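Local coordinates for protein linoleate 11-lipoxygenase (PDB 5FX8) that uses a catalytic manganese ion to oxygenate linoleic and alpha-linolenic acids to 11S- and 13R-hydroperoxy fatty acids, at residues Leu404-Phe415 and Tyr568-Thr579. Numbering follows the deposited sequence.
Sequences LIGAIRRFMQAF and YAAANARFVEDT
F411 enters the facing helix as a knob, its side chain held among Y568, A571, N572 and F575, where two almost antiparallel helix segments (172°) run with their axes 8.8 Å apart. Followed outward, F411 CB first lies 4.1 Å from CD1 of F575. CG stands anti to the backbone N (chi1 173°), and the ring slants toward the facing helix and the C-terminal end of its own. There F411 CD2 packs on A571 CB at 3.5 Å, with the A571 carbonyl oxygen also at this ring edge. CE2 faces the backbone N of N572, again at the edge. On the other edge, CD1 and CE1 have M412 SD in the ring plane. At the tip, F411 CZ approaches CE2 of Y568 at 3.7 Å, making a T-shaped pair, the phenylalanine edge directed at the tyrosine face and the planes 88° apart. F415 CD1 meets the edge of the same tyrosine ring at CD2, extending the aromatic cluster, while I408 CG1 touches the edge of F575.

Along one flank the contact turns polar. R574 NE donates to the syn lone pair of D578 OD1 (3.1 Å), almost in the arginine's guanidinium plane, whereas D578 OD2 has a long salt bridge to R410 NE. The R410 and R574 guanidiniums lie nearly parallel, and the shared carboxylate probably offsets their like charges. One water donates to both D578 OD2 and the carbonyl oxygen of A407, linking the helices.

F555 stacks on F411, meets F575 edge-to-face, and its carbonyl oxygen accepts a hydrogen bond from the Y568 hydroxyl. The contact thus joins helices 396-420 and 566-587 within the lipoxygenase fold, with I408 and M412 packing on helix 460-481, which carries the manganese ligand H478, and F415 and Y568 reaching helix 313-321.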
# COMPACT_ATOMS: atom_id res chain seq x y z
N LEU A 404 -14.47 -8.99 7.00
CA LEU A 404 -13.21 -8.63 7.65
C LEU A 404 -13.45 -7.88 8.95
O LEU A 404 -12.84 -8.18 9.98
CB LEU A 404 -12.35 -7.82 6.70
CG LEU A 404 -11.01 -7.35 7.28
CD1 LEU A 404 -10.06 -8.51 7.69
CD2 LEU A 404 -10.34 -6.39 6.31
N ILE A 405 -14.35 -6.89 8.93
CA ILE A 405 -14.66 -6.15 10.14
C ILE A 405 -15.21 -7.08 11.20
O ILE A 405 -14.93 -6.89 12.39
CB ILE A 405 -15.64 -5.01 9.84
CG1 ILE A 405 -14.93 -3.92 9.05
CG2 ILE A 405 -16.15 -4.41 11.09
CD1 ILE A 405 -15.80 -2.72 8.64
N GLY A 406 -15.96 -8.11 10.81
CA GLY A 406 -16.38 -9.11 11.78
C GLY A 406 -15.21 -9.77 12.49
O GLY A 406 -15.22 -9.94 13.70
N ALA A 407 -14.19 -10.15 11.74
CA ALA A 407 -13.03 -10.77 12.37
C ALA A 407 -12.32 -9.78 13.30
O ALA A 407 -11.90 -10.13 14.41
CB ALA A 407 -12.09 -11.29 11.30
N ILE A 408 -12.19 -8.53 12.86
CA ILE A 408 -11.51 -7.53 13.67
C ILE A 408 -12.30 -7.25 14.93
O ILE A 408 -11.74 -6.99 16.00
CB ILE A 408 -11.29 -6.26 12.83
CG1 ILE A 408 -10.37 -6.55 11.64
CG2 ILE A 408 -10.83 -5.09 13.69
CD1 ILE A 408 -10.04 -5.34 10.83
N ARG A 409 -13.62 -7.25 14.83
CA ARG A 409 -14.43 -6.87 15.96
C ARG A 409 -14.47 -7.99 16.97
O ARG A 409 -14.33 -7.75 18.17
CB ARG A 409 -15.84 -6.49 15.51
CG ARG A 409 -16.67 -6.05 16.67
CD ARG A 409 -17.95 -5.36 16.32
NE ARG A 409 -18.53 -4.86 17.55
CZ ARG A 409 -18.44 -3.61 17.98
NH1 ARG A 409 -17.82 -2.69 17.23
NH2 ARG A 409 -18.99 -3.27 19.14
N ARG A 410 -14.58 -9.22 16.49
CA ARG A 410 -14.40 -10.34 17.40
C ARG A 410 -13.09 -10.20 18.17
O ARG A 410 -13.09 -10.30 19.40
CB ARG A 410 -14.47 -11.65 16.64
CG ARG A 410 -14.36 -12.85 17.51
CD ARG A 410 -14.32 -14.10 16.67
NE ARG A 410 -15.42 -14.12 15.71
CZ ARG A 410 -16.64 -14.58 16.00
NH1 ARG A 410 -16.90 -15.06 17.23
NH2 ARG A 410 -17.59 -14.57 15.08
N PHE A 411 -11.98 -9.96 17.47
CA PHE A 411 -10.73 -9.81 18.20
C PHE A 411 -10.80 -8.66 19.19
O PHE A 411 -10.34 -8.79 20.33
CB PHE A 411 -9.55 -9.59 17.26
CG PHE A 411 -8.29 -9.27 17.99
CD1 PHE A 411 -7.96 -7.96 18.31
CD2 PHE A 411 -7.44 -10.27 18.38
CE1 PHE A 411 -6.85 -7.68 18.98
CE2 PHE A 411 -6.30 -9.98 19.05
CZ PHE A 411 -6.01 -8.69 19.36
N MET A 412 -11.31 -7.51 18.78
CA MET A 412 -11.26 -6.37 19.67
C MET A 412 -12.13 -6.61 20.88
O MET A 412 -11.79 -6.18 21.98
CB MET A 412 -11.68 -5.09 18.95
CG MET A 412 -10.66 -4.56 18.00
SD MET A 412 -9.04 -4.25 18.71
CE MET A 412 -8.22 -3.59 17.27
N GLN A 413 -13.25 -7.28 20.69
CA GLN A 413 -14.12 -7.62 21.80
C GLN A 413 -13.40 -8.53 22.78
O GLN A 413 -13.42 -8.30 23.99
CB GLN A 413 -15.39 -8.29 21.29
CG GLN A 413 -16.42 -8.49 22.38
CD GLN A 413 -17.16 -7.21 22.74
OE1 GLN A 413 -17.88 -6.66 21.91
NE2 GLN A 413 -17.00 -6.74 23.98
N ALA A 414 -12.71 -9.54 22.28
CA ALA A 414 -11.98 -10.39 23.21
C ALA A 414 -10.82 -9.64 23.85
O ALA A 414 -10.49 -9.90 25.01
CB ALA A 414 -11.50 -11.66 22.52
N PHE A 415 -10.20 -8.70 23.14
CA PHE A 415 -9.09 -7.95 23.71
C PHE A 415 -9.55 -7.04 24.84
O PHE A 415 -8.89 -6.95 25.87
CB PHE A 415 -8.39 -7.15 22.60
CG PHE A 415 -7.46 -6.09 23.10
CD1 PHE A 415 -6.33 -6.42 23.81
CD2 PHE A 415 -7.72 -4.77 22.87
CE1 PHE A 415 -5.49 -5.47 24.28
CE2 PHE A 415 -6.85 -3.79 23.33
CZ PHE A 415 -5.75 -4.15 24.03
N TYR A 568 -5.31 -12.16 25.32
CA TYR A 568 -4.83 -11.52 24.10
C TYR A 568 -4.36 -12.56 23.09
O TYR A 568 -4.69 -12.47 21.90
CB TYR A 568 -3.71 -10.52 24.41
CG TYR A 568 -3.22 -9.79 23.19
CD1 TYR A 568 -2.31 -10.38 22.35
CD2 TYR A 568 -3.70 -8.52 22.86
CE1 TYR A 568 -1.89 -9.76 21.21
CE2 TYR A 568 -3.27 -7.89 21.71
CZ TYR A 568 -2.36 -8.53 20.90
OH TYR A 568 -1.88 -7.97 19.76
N ALA A 569 -3.62 -13.58 23.54
CA ALA A 569 -3.06 -14.54 22.59
C ALA A 569 -4.13 -15.47 22.04
O ALA A 569 -4.04 -15.91 20.88
CB ALA A 569 -1.93 -15.32 23.24
N ALA A 570 -5.16 -15.76 22.83
CA ALA A 570 -6.27 -16.54 22.31
C ALA A 570 -7.06 -15.75 21.28
O ALA A 570 -7.50 -16.29 20.26
CB ALA A 570 -7.16 -17.02 23.45
N ALA A 571 -7.27 -14.45 21.54
CA ALA A 571 -7.97 -13.65 20.53
C ALA A 571 -7.14 -13.54 19.27
O ALA A 571 -7.68 -13.56 18.16
CB ALA A 571 -8.33 -12.27 21.08
N ASN A 572 -5.82 -13.48 19.42
CA ASN A 572 -4.94 -13.43 18.27
C ASN A 572 -5.02 -14.69 17.44
O ASN A 572 -5.02 -14.62 16.21
CB ASN A 572 -3.50 -13.20 18.70
CG ASN A 572 -2.57 -13.20 17.51
OD1 ASN A 572 -2.73 -12.39 16.61
ND2 ASN A 572 -1.60 -14.08 17.50
N ALA A 573 -5.04 -15.86 18.08
CA ALA A 573 -5.08 -17.09 17.30
C ALA A 573 -6.42 -17.24 16.61
O ALA A 573 -6.49 -17.71 15.47
CB ALA A 573 -4.81 -18.29 18.20
N ARG A 574 -7.50 -16.84 17.27
CA ARG A 574 -8.77 -16.88 16.58
C ARG A 574 -8.78 -15.92 15.40
O ARG A 574 -9.36 -16.22 14.35
CB ARG A 574 -9.90 -16.58 17.55
CG ARG A 574 -11.28 -16.55 16.94
CD ARG A 574 -11.71 -17.86 16.32
NE ARG A 574 -13.09 -17.80 15.83
CZ ARG A 574 -14.17 -18.11 16.57
NH1 ARG A 574 -14.05 -18.50 17.83
NH2 ARG A 574 -15.39 -18.01 16.04
N PHE A 575 -8.12 -14.77 15.54
CA PHE A 575 -8.08 -13.80 14.45
C PHE A 575 -7.27 -14.32 13.28
O PHE A 575 -7.65 -14.13 12.13
CB PHE A 575 -7.53 -12.47 14.96
CG PHE A 575 -7.40 -11.42 13.90
CD1 PHE A 575 -8.52 -10.74 13.44
CD2 PHE A 575 -6.16 -11.10 13.37
CE1 PHE A 575 -8.39 -9.77 12.46
CE2 PHE A 575 -6.03 -10.12 12.39
CZ PHE A 575 -7.13 -9.46 11.94
N VAL A 576 -6.16 -15.01 13.56
CA VAL A 576 -5.37 -15.63 12.51
C VAL A 576 -6.17 -16.69 11.78
O VAL A 576 -6.07 -16.83 10.55
CB VAL A 576 -4.09 -16.21 13.12
CG1 VAL A 576 -3.41 -17.13 12.13
CG2 VAL A 576 -3.21 -15.09 13.50
N GLU A 577 -6.95 -17.49 12.49
CA GLU A 577 -7.72 -18.48 11.76
C GLU A 577 -8.86 -17.82 10.96
O GLU A 577 -9.13 -18.23 9.82
CB GLU A 577 -8.24 -19.56 12.71
CG GLU A 577 -9.29 -20.52 12.10
CD GLU A 577 -8.80 -21.43 10.94
OE1 GLU A 577 -8.45 -20.92 9.84
OE2 GLU A 577 -8.82 -22.68 11.11
N ASP A 578 -9.52 -16.80 11.52
CA ASP A 578 -10.63 -16.16 10.83
C ASP A 578 -10.17 -15.51 9.54
O ASP A 578 -10.79 -15.68 8.48
CB ASP A 578 -11.29 -15.10 11.70
CG ASP A 578 -12.04 -15.66 12.88
OD1 ASP A 578 -12.22 -16.91 12.99
OD2 ASP A 578 -12.45 -14.83 13.72
N THR A 579 -9.09 -14.73 9.61
CA THR A 579 -8.53 -14.12 8.42
C THR A 579 -7.91 -15.15 7.48
O THR A 579 -7.76 -14.87 6.30
CB THR A 579 -7.51 -13.04 8.78
OG1 THR A 579 -6.44 -13.60 9.54
CG2 THR A 579 -8.15 -11.93 9.57
O HOH W 1 -11.36 -12.73 15.11